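Local coordinates for ABC transporter, substrate binding protein (Polyamine) (Agrobacterium tumefaciens, PDB 4EUO), which binds gamma-aminobutyric acid (GABA) as a periplasmic solute-binding protein and probably delivers it to an ABC transporter, at residues T133-A145 with W297-Y309. Sequence-based numbering, arbitrary orientation.
Sequences TFYKWSAPGVIEA and WAQHRDEIGERWY. With SO4 (sulfate ion), chain F.
The loop 136-141 runs past two helices near the chain's C-terminal end, and its backbone comes nearest at Ser138 and Gly305, whose CA atoms are 5.3 Å apart. This is a periplasmic binding protein fold of class D. The loop links strand 132-135 to helix 142-149, and Gly141 is the N-cap of that helix. Trp308 and Tyr309 hold the start of the loop. Trp308 NE1 donates to Lys136 O at 2.9 Å, with the oxygen almost in the indole plane. Gln312 also bonds this carbonyl. Ser138 N donates to Tyr309 OH at 2.9 Å in a nearly straight bond (173°). The same hydroxyl lies at the edge of the Trp137 ring. With chi1 at 171°, Trp308 CG points opposite the backbone N, which lays one face of the indole against Ser138 CA and carries the six-membered ring on to the helix start. There CH2 meets Val142 CG1 and CE3 meets Ile143 CD1. The Trp297 indole is sandwiched between the Ala139-Pro140 backbone and Ile304. The first face also takes a CH-pi contact, with Pro140 CG 3.4 Å from the centroid of the five-membered ring. Ile304 CD1 lies against the opposite face. Trp297 NE1 donates to the syn lone pair of Glu144 OE2 at 2.8 Å. The carboxylate is nearly coplanar with the indole. OE2 is also hydrogen-bonded to Tyr158 OH, and OE1 accepts from Gly141 N, so the carboxylate ties the helix start to Trp297. On the ligand side, Tyr135 bonds Glu60 of the GABA pocket. A water bridges Ser138 OG and Arg301 O, 2.8 Å from each.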
ATOM      1  N   THR A 133     -11.296  -5.362 -11.325  1.00  9.70           N
ATOM      2  CA  THR A 133     -10.816  -4.068 -10.824  1.00  9.01           C
ATOM      3  C   THR A 133      -9.330  -4.045 -10.529  1.00 10.28           C
ATOM      4  O   THR A 133      -8.742  -5.024 -10.039  1.00 10.00           O
ATOM      5  CB  THR A 133     -11.705  -3.611  -9.638  1.00  9.98           C
ATOM      6  OG1 THR A 133     -11.325  -2.286  -9.276  1.00  9.83           O
ATOM      7  CG2 THR A 133     -11.596  -4.468  -8.405  1.00 10.67           C
ATOM      8  N   PHE A 134      -8.730  -2.911 -10.845  1.00  8.56           N
ATOM      9  CA  PHE A 134      -7.294  -2.662 -10.660  1.00  7.67           C
ATOM     10  C   PHE A 134      -7.125  -1.246 -10.159  1.00  9.26           C
ATOM     11  O   PHE A 134      -7.978  -0.375 -10.434  1.00  9.13           O
ATOM     12  CB  PHE A 134      -6.565  -2.773 -12.000  1.00  9.63           C
ATOM     13  CG  PHE A 134      -6.479  -4.182 -12.526  1.00  9.99           C
ATOM     14  CD1 PHE A 134      -5.500  -5.062 -12.066  1.00 10.75           C
ATOM     15  CD2 PHE A 134      -7.359  -4.628 -13.501  1.00 11.23           C
ATOM     16  CE1 PHE A 134      -5.403  -6.363 -12.577  1.00 11.69           C
ATOM     17  CE2 PHE A 134      -7.297  -5.952 -13.962  1.00 12.14           C
ATOM     18  CZ  PHE A 134      -6.306  -6.797 -13.523  1.00 11.30           C
ATOM     19  N   TYR A 135      -5.974  -0.997  -9.523  1.00  7.82           N
ATOM     20  CA  TYR A 135      -5.637   0.320  -8.977  1.00  7.64           C
ATOM     21  C   TYR A 135      -5.467   1.334 -10.086  1.00  9.22           C
ATOM     22  O   TYR A 135      -4.749   1.108 -11.065  1.00  9.10           O
ATOM     23  CB  TYR A 135      -4.358   0.159  -8.177  1.00  8.74           C
ATOM     24  CG  TYR A 135      -3.881   1.322  -7.344  1.00  9.22           C
ATOM     25  CD1 TYR A 135      -4.782   2.151  -6.685  1.00  9.70           C
ATOM     26  CD2 TYR A 135      -2.524   1.488  -7.077  1.00  9.82           C
ATOM     27  CE1 TYR A 135      -4.339   3.149  -5.821  1.00  9.26           C
ATOM     28  CE2 TYR A 135      -2.076   2.467  -6.198  1.00  9.92           C
ATOM     29  CZ  TYR A 135      -2.993   3.264  -5.553  1.00  9.13           C
ATOM     30  OH  TYR A 135      -2.547   4.217  -4.673  1.00 11.37           O
ATOM     31  N   LYS A 136      -6.098   2.497  -9.896  1.00  8.95           N
ATOM     32  CA  LYS A 136      -6.083   3.523 -10.910  1.00  8.32           C
ATOM     33  C   LYS A 136      -4.764   4.230 -11.108  1.00 10.51           C
ATOM     34  O   LYS A 136      -4.431   4.645 -12.243  1.00 10.51           O
ATOM     35  CB  LYS A 136      -7.148   4.572 -10.521  1.00  9.66           C
ATOM     36  CG  LYS A 136      -7.413   5.637 -11.591  1.00 12.66           C
ATOM     37  CD  LYS A 136      -8.621   6.477 -11.165  1.00 15.56           C
ATOM     38  CE  LYS A 136      -8.864   7.682 -12.044  1.00 18.17           C
ATOM     39  NZ  LYS A 136      -9.110   7.286 -13.456  1.00 18.24           N
ATOM     40  N   TRP A 137      -4.041   4.461 -10.016  1.00  9.35           N
ATOM     41  CA  TRP A 137      -2.895   5.363 -10.015  1.00  9.62           C
ATOM     42  C   TRP A 137      -1.594   4.694 -10.337  1.00  9.38           C
ATOM     43  O   TRP A 137      -1.401   3.508 -10.045  1.00 10.55           O
ATOM     44  CB  TRP A 137      -2.812   6.104  -8.663  1.00 10.12           C
ATOM     45  CG  TRP A 137      -4.104   6.751  -8.251  1.00 10.91           C
ATOM     46  CD1 TRP A 137      -4.868   6.441  -7.164  1.00 13.19           C
ATOM     47  CD2 TRP A 137      -4.808   7.779  -8.959  1.00 11.52           C
ATOM     48  NE1 TRP A 137      -6.000   7.224  -7.141  1.00 14.01           N
ATOM     49  CE2 TRP A 137      -5.999   8.039  -8.244  1.00 14.88           C
ATOM     50  CE3 TRP A 137      -4.544   8.506 -10.126  1.00 14.37           C
ATOM     51  CZ2 TRP A 137      -6.932   9.004  -8.657  1.00 15.21           C
ATOM     52  CZ3 TRP A 137      -5.481   9.453 -10.551  1.00 16.56           C
ATOM     53  CH2 TRP A 137      -6.652   9.693  -9.811  1.00 16.98           C
ATOM     54  N   SER A 138      -0.677   5.442 -10.955  1.00  9.49           N
ATOM     55  CA  SER A 138       0.621   4.891 -11.304  1.00  9.58           C
ATOM     56  C   SER A 138       1.377   4.477 -10.065  1.00 10.09           C
ATOM     57  O   SER A 138       1.739   5.313  -9.235  1.00 10.89           O
ATOM     58  CB  SER A 138       1.442   5.904 -12.095  1.00 10.81           C
ATOM     59  OG  SER A 138       2.635   5.274 -12.543  1.00 11.24           O
ATOM     60  N   ALA A 139       1.619   3.163  -9.937  1.00  8.83           N
ATOM     61  CA  ALA A 139       2.312   2.633  -8.756  1.00  8.90           C
ATOM     62  C   ALA A 139       2.640   1.186  -9.029  1.00  9.59           C
ATOM     63  O   ALA A 139       1.917   0.533  -9.793  1.00  8.96           O
ATOM     64  CB  ALA A 139       1.383   2.693  -7.526  1.00 10.85           C
ATOM     65  N   PRO A 140       3.653   0.628  -8.375  1.00  8.32           N
ATOM     66  CA  PRO A 140       3.925  -0.795  -8.517  1.00  8.45           C
ATOM     67  C   PRO A 140       2.689  -1.654  -8.322  1.00  8.66           C
ATOM     68  O   PRO A 140       1.860  -1.391  -7.437  1.00  8.32           O
ATOM     69  CB  PRO A 140       4.926  -1.087  -7.388  1.00  9.84           C
ATOM     70  CG  PRO A 140       5.674   0.219  -7.203  1.00  9.68           C
ATOM     71  CD  PRO A 140       4.606   1.277  -7.460  1.00  8.57           C
ATOM     72  N   GLY A 141       2.537  -2.648  -9.203  1.00  8.26           N
ATOM     73  CA  GLY A 141       1.495  -3.655  -9.035  1.00  9.20           C
ATOM     74  C   GLY A 141       0.809  -4.103 -10.308  1.00  9.09           C
ATOM     75  O   GLY A 141       0.885  -5.281 -10.684  1.00  8.72           O
ATOM     76  N   VAL A 142       0.085  -3.187 -10.971  1.00  8.13           N
ATOM     77  CA  VAL A 142      -0.723  -3.586 -12.135  1.00  7.77           C
ATOM     78  C   VAL A 142       0.165  -3.992 -13.299  1.00  9.64           C
ATOM     79  O   VAL A 142      -0.095  -5.021 -13.956  1.00  9.30           O
ATOM     80  CB  VAL A 142      -1.698  -2.482 -12.552  1.00  9.59           C
ATOM     81  CG1 VAL A 142      -2.427  -2.917 -13.809  1.00 10.30           C
ATOM     82  CG2 VAL A 142      -2.710  -2.229 -11.454  1.00  8.59           C
ATOM     83  N   ILE A 143       1.216  -3.224 -13.583  1.00  8.81           N
ATOM     84  CA  ILE A 143       2.106  -3.572 -14.691  1.00  8.82           C
ATOM     85  C   ILE A 143       2.743  -4.939 -14.415  1.00 10.31           C
ATOM     86  O   ILE A 143       2.786  -5.785 -15.305  1.00  9.69           O
ATOM     87  CB  ILE A 143       3.133  -2.432 -14.869  1.00 10.42           C
ATOM     88  CG1 ILE A 143       2.442  -1.208 -15.514  1.00 10.66           C
ATOM     89  CG2 ILE A 143       4.353  -2.915 -15.711  1.00 10.21           C
ATOM     90  CD1 ILE A 143       3.177   0.095 -15.363  1.00 12.71           C
ATOM     91  N   GLU A 144       3.221  -5.170 -13.189  1.00  9.11           N
ATOM     92  CA  GLU A 144       3.808  -6.457 -12.851  1.00  8.65           C
ATOM     93  C   GLU A 144       2.778  -7.584 -12.979  1.00 10.61           C
ATOM     94  O   GLU A 144       3.090  -8.631 -13.548  1.00 10.44           O
ATOM     95  CB  GLU A 144       4.372  -6.438 -11.423  1.00  9.55           C
ATOM     96  CG  GLU A 144       5.629  -5.583 -11.212  1.00 10.00           C
ATOM     97  CD  GLU A 144       5.438  -4.097 -10.984  1.00  9.45           C
ATOM     98  OE1 GLU A 144       4.312  -3.568 -11.142  1.00  8.69           O
ATOM     99  OE2 GLU A 144       6.448  -3.463 -10.596  1.00  9.54           O
ATOM    100  N   ALA A 145       1.545  -7.365 -12.528  1.00  9.57           N
ATOM    101  CA  ALA A 145       0.527  -8.406 -12.655  1.00  9.29           C
ATOM    102  C   ALA A 145       0.266  -8.725 -14.128  1.00 11.32           C
ATOM    103  O   ALA A 145       0.118  -9.914 -14.472  1.00 10.41           O
ATOM    104  CB  ALA A 145      -0.748  -7.969 -11.959  1.00  9.87           C
ATOM    105  N   TRP A 297      11.069   1.528  -9.208  1.00  9.87           N
ATOM    106  CA  TRP A 297      10.018   2.481  -9.489  1.00 10.07           C
ATOM    107  C   TRP A 297      10.428   3.896  -9.057  1.00 10.36           C
ATOM    108  O   TRP A 297      10.194   4.851  -9.818  1.00 11.08           O
ATOM    109  CB  TRP A 297       8.714   2.059  -8.796  1.00  9.02           C
ATOM    110  CG  TRP A 297       7.890   1.123  -9.626  1.00  9.10           C
ATOM    111  CD1 TRP A 297       8.060  -0.225  -9.781  1.00 10.25           C
ATOM    112  CD2 TRP A 297       6.742   1.480 -10.388  1.00  8.68           C
ATOM    113  NE1 TRP A 297       7.061  -0.737 -10.584  1.00  8.81           N
ATOM    114  CE2 TRP A 297       6.228   0.290 -10.961  1.00  8.50           C
ATOM    115  CE3 TRP A 297       6.033   2.671 -10.561  1.00  9.66           C
ATOM    116  CZ2 TRP A 297       5.059   0.275 -11.723  1.00  9.14           C
ATOM    117  CZ3 TRP A 297       4.868   2.658 -11.301  1.00  9.08           C
ATOM    118  CH2 TRP A 297       4.394   1.475 -11.878  1.00  9.50           C
ATOM    119  N   ALA A 298      11.065   4.054  -7.892  1.00  9.49           N
ATOM    120  CA  ALA A 298      11.466   5.394  -7.437  1.00 10.68           C
ATOM    121  C   ALA A 298      12.418   6.029  -8.467  1.00 12.43           C
ATOM    122  O   ALA A 298      12.277   7.210  -8.770  1.00 12.78           O
ATOM    123  CB  ALA A 298      12.183   5.281  -6.112  1.00 12.04           C
ATOM    124  N   GLN A 299      13.317   5.226  -9.054  1.00 10.96           N
ATOM    125  CA  GLN A 299      14.324   5.748 -10.018  1.00 11.92           C
ATOM    126  C   GLN A 299      13.688   6.147 -11.338  1.00 14.72           C
ATOM    127  O   GLN A 299      14.296   6.934 -12.085  1.00 17.17           O
ATOM    128  CB  GLN A 299      15.412   4.693 -10.281  1.00 12.82           C
ATOM    129  CG  GLN A 299      16.313   4.413  -9.080  1.00 16.10           C
ATOM    130  CD  GLN A 299      17.367   3.321  -9.324  1.00 27.00           C
ATOM    131  OE1 GLN A 299      17.586   2.428  -8.502  1.00 30.31           O
ATOM    132  NE2 GLN A 299      18.062   3.356 -10.439  1.00 24.48           N
ATOM    133  N   HIS A 300      12.505   5.609 -11.670  1.00 11.55           N
ATOM    134  CA  HIS A 300      11.854   5.847 -12.958  1.00 11.61           C
ATOM    135  C   HIS A 300      10.434   6.361 -12.738  1.00 11.37           C
ATOM    136  O   HIS A 300       9.588   6.268 -13.637  1.00 11.80           O
ATOM    137  CB  HIS A 300      11.778   4.506 -13.730  1.00 12.74           C
ATOM    138  CG  HIS A 300      13.102   3.798 -13.903  1.00 13.06           C
ATOM    139  ND1 HIS A 300      13.894   3.953 -15.040  1.00 15.95           N
ATOM    140  CD2 HIS A 300      13.720   2.939 -13.070  1.00 10.30           C
ATOM    141  CE1 HIS A 300      14.969   3.195 -14.834  1.00 11.88           C
ATOM    142  NE2 HIS A 300      14.910   2.563 -13.661  1.00 13.40           N
ATOM    143  N   ARG A 301      10.173   6.944 -11.566  1.00 11.65           N
ATOM    144  CA  ARG A 301       8.787   7.230 -11.198  1.00 11.58           C
ATOM    145  C   ARG A 301       8.017   8.111 -12.129  1.00 12.87           C
ATOM    146  O   ARG A 301       6.879   7.794 -12.500  1.00 11.74           O
ATOM    147  CB  ARG A 301       8.690   7.707  -9.759  1.00 11.03           C
ATOM    148  CG  ARG A 301       7.344   7.437  -9.106  1.00 11.20           C
ATOM    149  CD  ARG A 301       7.326   7.850  -7.635  1.00 11.43           C
ATOM    150  NE  ARG A 301       5.995   7.584  -7.077  1.00 11.24           N
ATOM    151  CZ  ARG A 301       4.925   8.347  -7.273  1.00 12.48           C
ATOM    152  NH1 ARG A 301       5.050   9.552  -7.828  1.00 13.83           N
ATOM    153  NH2 ARG A 301       3.734   7.950  -6.842  1.00 13.27           N
ATOM    154  N   ASP A 302       8.640   9.248 -12.516  1.00 13.79           N
ATOM    155  CA  ASP A 302       7.937  10.190 -13.375  1.00 14.05           C
ATOM    156  C   ASP A 302       7.690   9.618 -14.753  1.00 14.82           C
ATOM    157  O   ASP A 302       6.606   9.803 -15.318  1.00 15.13           O
ATOM    158  CB  ASP A 302       8.750  11.489 -13.484  1.00 16.97           C
ATOM    159  CG  ASP A 302       8.946  12.169 -12.156  1.00 27.70           C
ATOM    160  OD1 ASP A 302       8.059  12.042 -11.297  1.00 27.25           O
ATOM    161  OD2 ASP A 302       9.979  12.852 -11.988  1.00 34.08           O
ATOM    162  N   GLU A 303       8.674   8.892 -15.292  1.00 14.15           N
ATOM    163  CA  GLU A 303       8.531   8.355 -16.630  1.00 15.51           C
ATOM    164  C   GLU A 303       7.501   7.249 -16.717  1.00 14.91           C
ATOM    165  O   GLU A 303       6.693   7.214 -17.643  1.00 15.21           O
ATOM    166  CB  GLU A 303       9.880   7.914 -17.188  1.00 18.29           C
ATOM    167  CG  GLU A 303       9.882   7.662 -18.690  1.00 35.52           C
ATOM    168  CD  GLU A 303       9.254   8.703 -19.600  1.00 62.25           C
ATOM    169  OE1 GLU A 303       9.490   9.916 -19.392  1.00 61.62           O
ATOM    170  OE2 GLU A 303       8.551   8.296 -20.553  1.00 57.00           O
ATOM    171  N   ILE A 304       7.500   6.350 -15.731  1.00 11.96           N
ATOM    172  CA  ILE A 304       6.479   5.311 -15.755  1.00 11.22           C
ATOM    173  C   ILE A 304       5.101   5.970 -15.605  1.00 12.45           C
ATOM    174  O   ILE A 304       4.175   5.596 -16.327  1.00 12.78           O
ATOM    175  CB  ILE A 304       6.711   4.242 -14.665  1.00 13.42           C
ATOM    176  CG1 ILE A 304       8.064   3.528 -14.848  1.00 13.84           C
ATOM    177  CG2 ILE A 304       5.563   3.242 -14.681  1.00 12.68           C
ATOM    178  CD1 ILE A 304       8.486   2.717 -13.619  1.00 12.52           C
ATOM    179  N   GLY A 305       4.994   6.968 -14.724  1.00 10.91           N
ATOM    180  CA  GLY A 305       3.713   7.642 -14.542  1.00 11.39           C
ATOM    181  C   GLY A 305       3.189   8.266 -15.829  1.00 14.82           C
ATOM    182  O   GLY A 305       2.019   8.103 -16.200  1.00 13.12           O
ATOM    183  N   GLU A 306       4.063   8.962 -16.562  1.00 14.50           N
ATOM    184  CA  GLU A 306       3.661   9.587 -17.841  1.00 14.91           C
ATOM    185  C   GLU A 306       3.134   8.534 -18.799  1.00 15.87           C
ATOM    186  O   GLU A 306       2.071   8.701 -19.402  1.00 15.57           O
ATOM    187  CB  GLU A 306       4.862  10.318 -18.466  1.00 17.32           C
ATOM    188  CG  GLU A 306       5.137  11.639 -17.771  1.00 31.04           C
ATOM    189  CD  GLU A 306       6.176  12.552 -18.401  1.00 61.07           C
ATOM    190  OE1 GLU A 306       6.451  12.412 -19.615  1.00 58.07           O
ATOM    191  OE2 GLU A 306       6.687  13.438 -17.679  1.00 61.42           O
ATOM    192  N   ARG A 307       3.842   7.402 -18.912  1.00 13.89           N
ATOM    193  CA  ARG A 307       3.434   6.317 -19.802  1.00 14.08           C
ATOM    194  C   ARG A 307       2.129   5.663 -19.374  1.00 15.44           C
ATOM    195  O   ARG A 307       1.295   5.314 -20.214  1.00 14.44           O
ATOM    196  CB  ARG A 307       4.586   5.303 -19.947  1.00 14.62           C
ATOM    197  CG  ARG A 307       5.746   6.025 -20.658  1.00 21.62           C
ATOM    198  CD  ARG A 307       6.870   5.152 -21.105  1.00 28.86           C
ATOM    199  NE  ARG A 307       6.428   4.116 -22.038  1.00 26.09           N
ATOM    200  CZ  ARG A 307       7.203   3.116 -22.428  1.00 19.99           C
ATOM    201  NH1 ARG A 307       8.445   3.014 -21.969  1.00 24.41           N
ATOM    202  NH2 ARG A 307       6.724   2.174 -23.225  1.00 20.83           N
ATOM    203  N   TRP A 308       1.974   5.459 -18.049  1.00 12.31           N
ATOM    204  CA  TRP A 308       0.774   4.857 -17.503  1.00 12.30           C
ATOM    205  C   TRP A 308      -0.474   5.701 -17.806  1.00 12.64           C
ATOM    206  O   TRP A 308      -1.442   5.175 -18.328  1.00 12.06           O
ATOM    207  CB  TRP A 308       0.963   4.658 -15.988  1.00 10.90           C
ATOM    208  CG  TRP A 308      -0.280   4.239 -15.265  1.00  9.41           C
ATOM    209  CD1 TRP A 308      -1.123   5.034 -14.545  1.00 11.15           C
ATOM    210  CD2 TRP A 308      -0.865   2.928 -15.269  1.00  9.74           C
ATOM    211  NE1 TRP A 308      -2.167   4.279 -14.030  1.00 10.95           N
ATOM    212  CE2 TRP A 308      -2.031   2.986 -14.471  1.00 11.72           C
ATOM    213  CE3 TRP A 308      -0.468   1.686 -15.813  1.00 11.20           C
ATOM    214  CZ2 TRP A 308      -2.829   1.871 -14.236  1.00 11.11           C
ATOM    215  CZ3 TRP A 308      -1.264   0.578 -15.588  1.00 11.66           C
ATOM    216  CH2 TRP A 308      -2.419   0.667 -14.788  1.00 11.24           C
ATOM    217  N   TYR A 309      -0.424   7.002 -17.506  1.00 11.58           N
ATOM    218  CA  TYR A 309      -1.588   7.860 -17.753  1.00 12.66           C
ATOM    219  C   TYR A 309      -1.853   8.043 -19.234  1.00 15.84           C
ATOM    220  O   TYR A 309      -3.015   8.048 -19.638  1.00 15.14           O
ATOM    221  CB  TYR A 309      -1.473   9.187 -16.992  1.00 13.54           C
ATOM    222  CG  TYR A 309      -1.481   8.981 -15.493  1.00 12.16           C
ATOM    223  CD1 TYR A 309      -2.547   8.337 -14.862  1.00 13.18           C
ATOM    224  CD2 TYR A 309      -0.402   9.364 -14.715  1.00 13.26           C
ATOM    225  CE1 TYR A 309      -2.535   8.116 -13.489  1.00 13.69           C
ATOM    226  CE2 TYR A 309      -0.376   9.141 -13.344  1.00 12.22           C
ATOM    227  CZ  TYR A 309      -1.442   8.494 -12.738  1.00 11.31           C
ATOM    228  OH  TYR A 309      -1.386   8.239 -11.395  1.00 12.78           O
TER
HETATM  229  S   SO4 F 405       9.649  -0.300 -22.835  1.00 19.48           S
HETATM  230  O1  SO4 F 405      10.012   1.098 -22.792  1.00 25.22           O
HETATM  231  O2  SO4 F 405      10.635  -1.034 -23.671  1.00 24.66           O
HETATM  232  O3  SO4 F 405       9.646  -0.873 -21.487  1.00 22.15           O
HETATM  233  O4  SO4 F 405       8.315  -0.361 -23.399  1.00 18.42           O
HETATM  234  O   HOH W   1       4.604   6.709 -11.232  1.00 11.56           O